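PDB 1WIW: glucose-6-phosphate isomerase like protein, which probably acts as a phosphosugar isomerase, interconverting glucose 6-phosphate or mannose 6-phosphate with fructose 6-phosphate, as in other members of the PGI/PMI family. Local coordinates for residues B[161-166]-B[213-218]; B[186-191]-B[273-278]; B[33-38]-B[62-67]. One frame throughout, in Å; residues are numbered along the deposited sequence.

Contact 1: residues B[161-166]-B[213-218]; sequences LERLPL and GDPLAA
L164 and L216 sit across from each other at the start of two parallel strands, a small example of a parallel ladder whose backbone bonds and side-chain packing go together. L164 N donates a hydrogen bond to P215 O at 2.9 Å, L164 O accepts one from A217 N, and A217 O accepts from L166 N at 2.8 Å, so that the bonds of L164 straddle L216. Between them the CA of L216 adds a weaker CH···O approach to L164 O, 3.3 Å away. L164 and L216 lie side by side and point the same way, and their differing first torsions (CG anti to N in L164, chi1 177°, but beside N in L216) bring the CD2 methyls to 3.8 Å of each other. On the opposite face, the aliphatic part of R163 covers A217, CD standing 3.7 Å from the CB of A217, and crosses the ring of P215 at about a right angle. The bend at chi3 carries its guanidinium onward to a salt bridge with D239 and a hydrogen bond from NE to T159 O.

Packing thins out toward the two loop segments, 161-163 and 213-215, that lead into the strands. There D214 brings little more than CB to E162 O, at 3.6 Å, and CD of P215 lies 3.9 Å from the same oxygen, while E162 itself is exposed. The carboxylate of D214 bridges to R209 of the second subunit, whose L164 and L190 meet L164 and L216, so the D214 loop and the L164/L216 face both lie in the dimer interface. Within the chain, strand 164-168 forms one border of the three-stranded parallel sheet, strand 216-221 is central, and L160 of helix 152-160 packs against P165 and A217.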
loop_
_atom_site.group_PDB
_atom_site.type_symbol
_atom_site.label_atom_id
_atom_site.label_comp_id
_atom_site.label_asym_id
_atom_site.label_seq_id
_atom_site.Cartn_x
_atom_site.Cartn_y
_atom_site.Cartn_z
ATOM N N LEU B 161 16.584 10.192 -11.192
ATOM C CA LEU B 161 17.939 9.670 -11.045
ATOM C C LEU B 161 18.535 10.059 -9.693
ATOM O O LEU B 161 18.605 11.238 -9.349
ATOM C CB LEU B 161 18.832 10.186 -12.180
ATOM C CG LEU B 161 20.319 9.810 -12.139
ATOM C CD1 LEU B 161 20.490 8.306 -12.157
ATOM C CD2 LEU B 161 21.033 10.442 -13.326
ATOM N N GLU B 162 18.947 9.049 -8.930
ATOM C CA GLU B 162 19.541 9.241 -7.610
ATOM C C GLU B 162 18.629 9.944 -6.610
ATOM O O GLU B 162 19.082 10.700 -5.744
ATOM C CB GLU B 162 20.874 9.980 -7.739
ATOM C CG GLU B 162 21.931 9.133 -8.434
ATOM C CD GLU B 162 23.267 9.826 -8.547
ATOM O OE1 GLU B 162 23.822 10.222 -7.500
ATOM O OE2 GLU B 162 23.765 9.968 -9.685
ATOM N N ARG B 163 17.334 9.690 -6.744
ATOM C CA ARG B 163 16.346 10.242 -5.829
ATOM C C ARG B 163 15.433 9.110 -5.405
ATOM O O ARG B 163 15.436 8.044 -6.019
ATOM C CB ARG B 163 15.514 11.338 -6.492
ATOM C CG ARG B 163 16.229 12.675 -6.604
ATOM C CD ARG B 163 15.210 13.791 -6.711
ATOM N NE ARG B 163 15.368 14.558 -7.937
ATOM C CZ ARG B 163 16.275 15.510 -8.107
ATOM N NH1 ARG B 163 17.103 15.819 -7.120
ATOM N NH2 ARG B 163 16.360 16.141 -9.269
ATOM N N LEU B 164 14.673 9.337 -4.340
ATOM C CA LEU B 164 13.733 8.345 -3.840
ATOM C C LEU B 164 12.356 8.843 -4.252
ATOM O O LEU B 164 11.812 9.756 -3.636
ATOM C CB LEU B 164 13.817 8.248 -2.313
ATOM C CG LEU B 164 12.825 7.297 -1.640
ATOM C CD1 LEU B 164 13.007 5.891 -2.193
ATOM C CD2 LEU B 164 13.039 7.312 -0.126
ATOM N N PRO B 165 11.786 8.270 -5.320
ATOM C CA PRO B 165 10.463 8.722 -5.754
ATOM C C PRO B 165 9.313 8.361 -4.826
ATOM O O PRO B 165 9.258 7.269 -4.254
ATOM C CB PRO B 165 10.318 8.104 -7.150
ATOM C CG PRO B 165 11.164 6.886 -7.081
ATOM C CD PRO B 165 12.368 7.317 -6.280
ATOM N N LEU B 166 8.404 9.315 -4.673
ATOM C CA LEU B 166 7.218 9.157 -3.848
ATOM C C LEU B 166 6.035 9.303 -4.801
ATOM O O LEU B 166 5.746 10.406 -5.268
ATOM C CB LEU B 166 7.182 10.245 -2.771
ATOM C CG LEU B 166 5.891 10.447 -1.968
ATOM C CD1 LEU B 166 5.421 9.133 -1.370
ATOM C CD2 LEU B 166 6.141 11.491 -0.879
ATOM N N GLY B 213 18.699 8.429 3.496
ATOM C CA GLY B 213 18.338 8.025 2.106
ATOM C C GLY B 213 18.422 9.175 1.119
ATOM O O GLY B 213 18.628 10.323 1.515
ATOM N N ASP B 214 18.264 8.868 -0.166
ATOM C CA ASP B 214 18.320 9.883 -1.217
ATOM C C ASP B 214 17.196 10.900 -1.051
ATOM O O ASP B 214 16.172 10.611 -0.424
ATOM C CB ASP B 214 18.185 9.229 -2.599
ATOM C CG ASP B 214 19.199 8.127 -2.829
ATOM O OD1 ASP B 214 20.410 8.390 -2.683
ATOM O OD2 ASP B 214 18.783 6.998 -3.161
ATOM N N PRO B 215 17.369 12.109 -1.616
ATOM C CA PRO B 215 16.329 13.135 -1.503
ATOM C C PRO B 215 15.046 12.677 -2.197
ATOM O O PRO B 215 15.095 11.970 -3.204
ATOM C CB PRO B 215 16.966 14.351 -2.177
ATOM C CG PRO B 215 17.893 13.734 -3.181
ATOM C CD PRO B 215 18.513 12.603 -2.402
ATOM N N LEU B 216 13.903 13.080 -1.658
ATOM C CA LEU B 216 12.617 12.683 -2.222
ATOM C C LEU B 216 12.243 13.390 -3.523
ATOM O O LEU B 216 12.604 14.543 -3.754
ATOM C CB LEU B 216 11.509 12.914 -1.195
ATOM C CG LEU B 216 11.502 12.012 0.041
ATOM C CD1 LEU B 216 10.535 12.569 1.068
ATOM C CD2 LEU B 216 11.107 10.592 -0.357
ATOM N N ALA B 217 11.516 12.673 -4.369
ATOM C CA ALA B 217 11.027 13.205 -5.633
ATOM C C ALA B 217 9.541 12.862 -5.647
ATOM O O ALA B 217 9.159 11.710 -5.864
ATOM C CB ALA B 217 11.733 12.535 -6.807
ATOM N N ALA B 218 8.702 13.853 -5.383
ATOM C CA ALA B 218 7.269 13.617 -5.376
ATOM C C ALA B 218 6.774 13.491 -6.809
ATOM O O ALA B 218 7.126 14.300 -7.669
ATOM C CB ALA B 218 6.554 14.753 -4.668
#

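Contact 2: residues B[186-191]-B[273-278]; sequences VAKSLS and YGVDPG
K188 reaches across to the 273-278 loop, a buried lysine whose ammonium group is held by main-chain oxygens. Its chain slides past V275 in the opposite direction, CG lying 4.1 Å from the CG2 methyl of V275, and bends at chi2 and again at chi4 (-63°), which brings NZ in among the carbonyl oxygens. NZ donates to D276 O at 2.8 Å, in the carbonyl plane and on a lone pair, and to G278 O at 3.0 Å, from above the carbonyl plane; G278 O is also hydrogen-bonded to ND1 of H280. R185 O is a further acceptor, and V186 O a weak one. The gathered carbonyl oxygens would be expected to favour the charged form of the amine. A methionine in its place would probably leave D276 O without this donor and strip G278 O of one of its partners, freeing the 276-278 turn to shift.

Both loops follow helix ends: K188 is the first residue to leave helix 174-185, with positive phi, and G274 closes helix 251-272 in a Schellman motif, so the contact ties together two helix exits of the C-terminal SIS domain. OD1 of D276 accepts the N-H of G278 in an Asx turn, which is likely to fix the 276-278 turn whose carbonyls K188 grips.

V186 and P277 cross obliquely close by, CG1 of V186 3.9 Å from CB of P277, while the CA of P277 makes a CH···O contact of 3.2 Å with V186 O. S189 turns its OG back to A187 O at 2.9 Å, and the serine OG lies 3.2 Å from CE2 of Y273, approaching the ring obliquely. The hydroxyl of Y273 goes on to E162 N, and A208 of the second subunit packs on K188, S189 and Y273.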
loop_
_atom_site.group_PDB
_atom_site.type_symbol
_atom_site.label_atom_id
_atom_site.label_comp_id
_atom_site.label_asym_id
_atom_site.label_seq_id
_atom_site.Cartn_x
_atom_site.Cartn_y
_atom_site.Cartn_z
ATOM N N VAL B 186 11.553 -3.167 -13.109
ATOM C CA VAL B 186 12.189 -2.665 -14.319
ATOM C C VAL B 186 13.404 -1.785 -14.027
ATOM O O VAL B 186 14.485 -2.015 -14.572
ATOM C CB VAL B 186 11.177 -1.875 -15.171
ATOM C CG1 VAL B 186 11.868 -1.256 -16.389
ATOM C CG2 VAL B 186 10.056 -2.801 -15.622
ATOM N N ALA B 187 13.236 -0.785 -13.162
ATOM C CA ALA B 187 14.342 0.113 -12.840
ATOM C C ALA B 187 15.248 -0.439 -11.736
ATOM O O ALA B 187 16.318 0.113 -11.475
ATOM C CB ALA B 187 13.800 1.494 -12.446
ATOM N N LYS B 188 14.825 -1.534 -11.105
ATOM C CA LYS B 188 15.598 -2.167 -10.040
ATOM C C LYS B 188 15.891 -1.127 -8.953
ATOM O O LYS B 188 16.930 -1.181 -8.284
ATOM C CB LYS B 188 16.924 -2.710 -10.606
ATOM C CG LYS B 188 16.801 -3.537 -11.897
ATOM C CD LYS B 188 15.958 -4.788 -11.694
ATOM C CE LYS B 188 16.011 -5.718 -12.905
ATOM N NZ LYS B 188 15.439 -5.111 -14.144
ATOM N N SER B 189 14.958 -0.192 -8.783
ATOM C CA SER B 189 15.113 0.895 -7.824
ATOM C C SER B 189 13.992 1.000 -6.800
ATOM O O SER B 189 12.857 0.596 -7.043
ATOM C CB SER B 189 15.237 2.235 -8.566
ATOM O OG SER B 189 16.353 2.236 -9.445
ATOM N N LEU B 190 14.337 1.571 -5.655
ATOM C CA LEU B 190 13.418 1.755 -4.548
ATOM C C LEU B 190 12.564 3.009 -4.742
ATOM O O LEU B 190 13.025 3.998 -5.301
ATOM C CB LEU B 190 14.226 1.887 -3.253
ATOM C CG LEU B 190 13.495 2.011 -1.920
ATOM C CD1 LEU B 190 12.812 0.692 -1.603
ATOM C CD2 LEU B 190 14.489 2.372 -0.813
ATOM N N SER B 191 11.318 2.948 -4.280
ATOM C CA SER B 191 10.391 4.072 -4.338
ATOM C C SER B 191 9.365 3.818 -3.246
ATOM O O SER B 191 9.323 2.728 -2.672
ATOM C CB SER B 191 9.690 4.160 -5.700
ATOM O OG SER B 191 8.864 3.032 -5.944
ATOM N N TYR B 273 20.952 3.936 -14.847
ATOM C CA TYR B 273 21.778 3.274 -13.841
ATOM C C TYR B 273 22.647 2.202 -14.498
ATOM O O TYR B 273 23.428 1.528 -13.837
ATOM C CB TYR B 273 20.913 2.624 -12.755
ATOM C CG TYR B 273 20.284 3.610 -11.798
ATOM C CD1 TYR B 273 21.061 4.570 -11.152
ATOM C CD2 TYR B 273 18.914 3.569 -11.518
ATOM C CE1 TYR B 273 20.496 5.464 -10.252
ATOM C CE2 TYR B 273 18.339 4.462 -10.614
ATOM C CZ TYR B 273 19.139 5.405 -9.986
ATOM O OH TYR B 273 18.589 6.283 -9.078
ATOM N N GLY B 274 22.490 2.045 -15.807
ATOM C CA GLY B 274 23.270 1.062 -16.536
ATOM C C GLY B 274 22.940 -0.382 -16.218
ATOM O O GLY B 274 23.802 -1.253 -16.313
ATOM N N VAL B 275 21.701 -0.650 -15.820
ATOM C CA VAL B 275 21.316 -2.023 -15.525
ATOM C C VAL B 275 20.258 -2.489 -16.509
ATOM O O VAL B 275 19.547 -1.682 -17.114
ATOM C CB VAL B 275 20.774 -2.189 -14.085
ATOM C CG1 VAL B 275 21.876 -1.870 -13.078
ATOM C CG2 VAL B 275 19.554 -1.301 -13.872
ATOM N N ASP B 276 20.176 -3.798 -16.677
ATOM C CA ASP B 276 19.216 -4.385 -17.590
ATOM C C ASP B 276 17.808 -4.211 -17.022
ATOM O O ASP B 276 17.520 -4.654 -15.915
ATOM C CB ASP B 276 19.518 -5.874 -17.769
ATOM C CG ASP B 276 18.732 -6.495 -18.907
ATOM O OD1 ASP B 276 17.693 -5.923 -19.299
ATOM O OD2 ASP B 276 19.152 -7.561 -19.405
ATOM N N PRO B 277 16.918 -3.549 -17.775
ATOM C CA PRO B 277 15.532 -3.324 -17.345
ATOM C C PRO B 277 14.704 -4.612 -17.392
ATOM O O PRO B 277 13.637 -4.702 -16.778
ATOM C CB PRO B 277 15.034 -2.279 -18.336
ATOM C CG PRO B 277 15.789 -2.631 -19.589
ATOM C CD PRO B 277 17.182 -2.905 -19.075
ATOM N N GLY B 278 15.205 -5.609 -18.119
ATOM C CA GLY B 278 14.495 -6.873 -18.227
ATOM C C GLY B 278 14.624 -7.717 -16.972
ATOM O O GLY B 278 15.408 -7.387 -16.082
#

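Contact 3: residues B[33-38]-B[62-67]; sequences EAYPGP and EGTLFL
Y35 and F66 form a T-shaped pair, in which F66 offers its edge to the face of Y35. The ring planes stand at 83° and the centroids are 5.1 Å apart; CE1 of F66 lies over the middle of the tyrosine ring, and CZ comes to 3.6 Å from CG of Y35. In the same first shell, T64 grips the incoming loop twice. Its OG1 donates to P36 O at 2.9 Å, and its N donates to P38 O at 3.1 Å, nearly straight and along the C=O axis. With OG1 anti to the carbonyl carbon (chi1 -57°), the hydroxyl meets the loop while CG2 rests on a face of the F66 ring.

Next outward, G63 lets the two backbones close in. A side chain there would collide with P38 O and the backbone of G37, and at its backbone angles a CB would press on E62 O. P38, after a cis peptide bond, lays its ring across the E62 chain at about a right angle, CG to CG 3.6 Å, at the exposed margin of the contact. On the face of Y35 opposite F66, E33 places CG and sends OE1 to a salt bridge with R90. F117 and A121 of helix 110-121 also touch Y35, while L118 and A121 back F66.

The loop leads directly into strand 39-45, which pairs with 64-70 through backbone bonds between F66 and both A40 and L42. This is the entry to the edge of a parallel sheet flanked by helices, the alpha/beta layout of the SIS-type N-terminal domain.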
loop_
_atom_site.group_PDB
_atom_site.type_symbol
_atom_site.label_atom_id
_atom_site.label_comp_id
_atom_site.label_asym_id
_atom_site.label_seq_id
_atom_site.Cartn_x
_atom_site.Cartn_y
_atom_site.Cartn_z
ATOM N N GLU B 33 -14.700 -17.714 -25.662
ATOM C CA GLU B 33 -16.072 -18.098 -25.367
ATOM C C GLU B 33 -16.766 -17.064 -24.492
ATOM O O GLU B 33 -16.115 -16.244 -23.843
ATOM C CB GLU B 33 -16.098 -19.473 -24.695
ATOM C CG GLU B 33 -15.351 -19.555 -23.373
ATOM C CD GLU B 33 -15.085 -20.989 -22.951
ATOM O OE1 GLU B 33 -14.687 -21.210 -21.789
ATOM O OE2 GLU B 33 -15.267 -21.898 -23.787
ATOM N N ALA B 34 -18.094 -17.104 -24.488
ATOM C CA ALA B 34 -18.888 -16.167 -23.704
ATOM C C ALA B 34 -19.074 -16.664 -22.277
ATOM O O ALA B 34 -20.061 -17.335 -21.969
ATOM C CB ALA B 34 -20.245 -15.954 -24.362
ATOM N N TYR B 35 -18.123 -16.333 -21.410
ATOM C CA TYR B 35 -18.194 -16.741 -20.015
ATOM C C TYR B 35 -19.513 -16.280 -19.419
ATOM O O TYR B 35 -19.850 -15.098 -19.471
ATOM C CB TYR B 35 -17.022 -16.142 -19.235
ATOM C CG TYR B 35 -15.686 -16.661 -19.700
ATOM C CD1 TYR B 35 -15.255 -17.938 -19.348
ATOM C CD2 TYR B 35 -14.869 -15.897 -20.534
ATOM C CE1 TYR B 35 -14.046 -18.444 -19.814
ATOM C CE2 TYR B 35 -13.659 -16.395 -21.009
ATOM C CZ TYR B 35 -13.257 -17.667 -20.645
ATOM O OH TYR B 35 -12.068 -18.168 -21.117
ATOM N N PRO B 36 -20.283 -17.214 -18.844
ATOM C CA PRO B 36 -21.575 -16.885 -18.240
ATOM C C PRO B 36 -21.442 -15.982 -17.020
ATOM O O PRO B 36 -20.656 -16.257 -16.114
ATOM C CB PRO B 36 -22.140 -18.254 -17.887
ATOM C CG PRO B 36 -20.908 -19.024 -17.525
ATOM C CD PRO B 36 -19.959 -18.636 -18.638
ATOM N N GLY B 37 -22.210 -14.899 -17.009
ATOM C CA GLY B 37 -22.178 -13.982 -15.888
ATOM C C GLY B 37 -23.029 -14.541 -14.766
ATOM O O GLY B 37 -23.690 -15.562 -14.963
ATOM N N PRO B 38 -23.033 -13.913 -13.578
ATOM C CA PRO B 38 -22.272 -12.704 -13.250
ATOM C C PRO B 38 -20.769 -12.979 -13.233
ATOM O O PRO B 38 -20.342 -14.135 -13.177
ATOM C CB PRO B 38 -22.817 -12.321 -11.877
ATOM C CG PRO B 38 -23.101 -13.647 -11.267
ATOM C CD PRO B 38 -23.770 -14.396 -12.398
ATOM N N GLU B 62 -22.202 -17.758 -8.182
ATOM C CA GLU B 62 -22.720 -18.225 -9.465
ATOM C C GLU B 62 -21.983 -17.570 -10.633
ATOM O O GLU B 62 -21.302 -16.558 -10.461
ATOM C CB GLU B 62 -24.211 -17.901 -9.572
ATOM C CG GLU B 62 -24.515 -16.411 -9.449
ATOM C CD GLU B 62 -25.956 -16.062 -9.782
ATOM O OE1 GLU B 62 -26.305 -14.862 -9.726
ATOM O OE2 GLU B 62 -26.739 -16.983 -10.102
ATOM N N GLY B 63 -22.131 -18.149 -11.820
ATOM C CA GLY B 63 -21.486 -17.595 -12.998
ATOM C C GLY B 63 -20.033 -17.997 -13.178
ATOM O O GLY B 63 -19.694 -19.183 -13.150
ATOM N N THR B 64 -19.169 -17.005 -13.367
ATOM C CA THR B 64 -17.751 -17.267 -13.563
ATOM C C THR B 64 -16.880 -16.474 -12.599
ATOM O O THR B 64 -17.115 -15.290 -12.350
ATOM C CB THR B 64 -17.302 -16.908 -14.997
ATOM O OG1 THR B 64 -18.080 -17.641 -15.948
ATOM C CG2 THR B 64 -15.834 -17.246 -15.193
ATOM N N LEU B 65 -15.870 -17.144 -12.061
ATOM C CA LEU B 65 -14.930 -16.519 -11.145
ATOM C C LEU B 65 -13.570 -16.594 -11.824
ATOM O O LEU B 65 -13.042 -17.682 -12.052
ATOM C CB LEU B 65 -14.905 -17.266 -9.806
ATOM C CG LEU B 65 -13.944 -16.821 -8.692
ATOM C CD1 LEU B 65 -12.525 -17.225 -9.039
ATOM C CD2 LEU B 65 -14.042 -15.315 -8.476
ATOM N N PHE B 66 -13.022 -15.436 -12.177
ATOM C CA PHE B 66 -11.720 -15.387 -12.822
ATOM C C PHE B 66 -10.634 -15.304 -11.759
ATOM O O PHE B 66 -10.554 -14.333 -11.006
ATOM C CB PHE B 66 -11.635 -14.182 -13.756
ATOM C CG PHE B 66 -12.527 -14.288 -14.955
ATOM C CD1 PHE B 66 -12.253 -15.206 -15.963
ATOM C CD2 PHE B 66 -13.651 -13.480 -15.072
ATOM C CE1 PHE B 66 -13.090 -15.322 -17.071
ATOM C CE2 PHE B 66 -14.496 -13.587 -16.177
ATOM C CZ PHE B 66 -14.214 -14.510 -17.177
ATOM N N LEU B 67 -9.809 -16.341 -11.700
ATOM C CA LEU B 67 -8.720 -16.413 -10.732
ATOM C C LEU B 67 -7.445 -16.023 -11.471
ATOM O O LEU B 67 -6.888 -16.829 -12.208
ATOM C CB LEU B 67 -8.619 -17.845 -10.203
ATOM C CG LEU B 67 -8.226 -18.083 -8.746
ATOM C CD1 LEU B 67 -9.118 -17.263 -7.826
ATOM C CD2 LEU B 67 -8.356 -19.573 -8.432
#

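How the contacts relate
Contacts 1 and 2 are neighbours in the C-terminal SIS domain, their centres 14 Å apart and their segments alternating along the chain. They meet directly: the OH of Y273 stands 2.8 Å from E162 N, a probable hydrogen bond, and CG of P165 packs 3.4 Å from CB of S191. Both also reach the second subunit, so this corner joins sheet edge, helix exits and dimer interface. Contact 3 belongs to the N-terminal domain on the opposite side of the chain's centre, its nearest atoms about 29 Å from contact 1 and about 22 Å from contact 2.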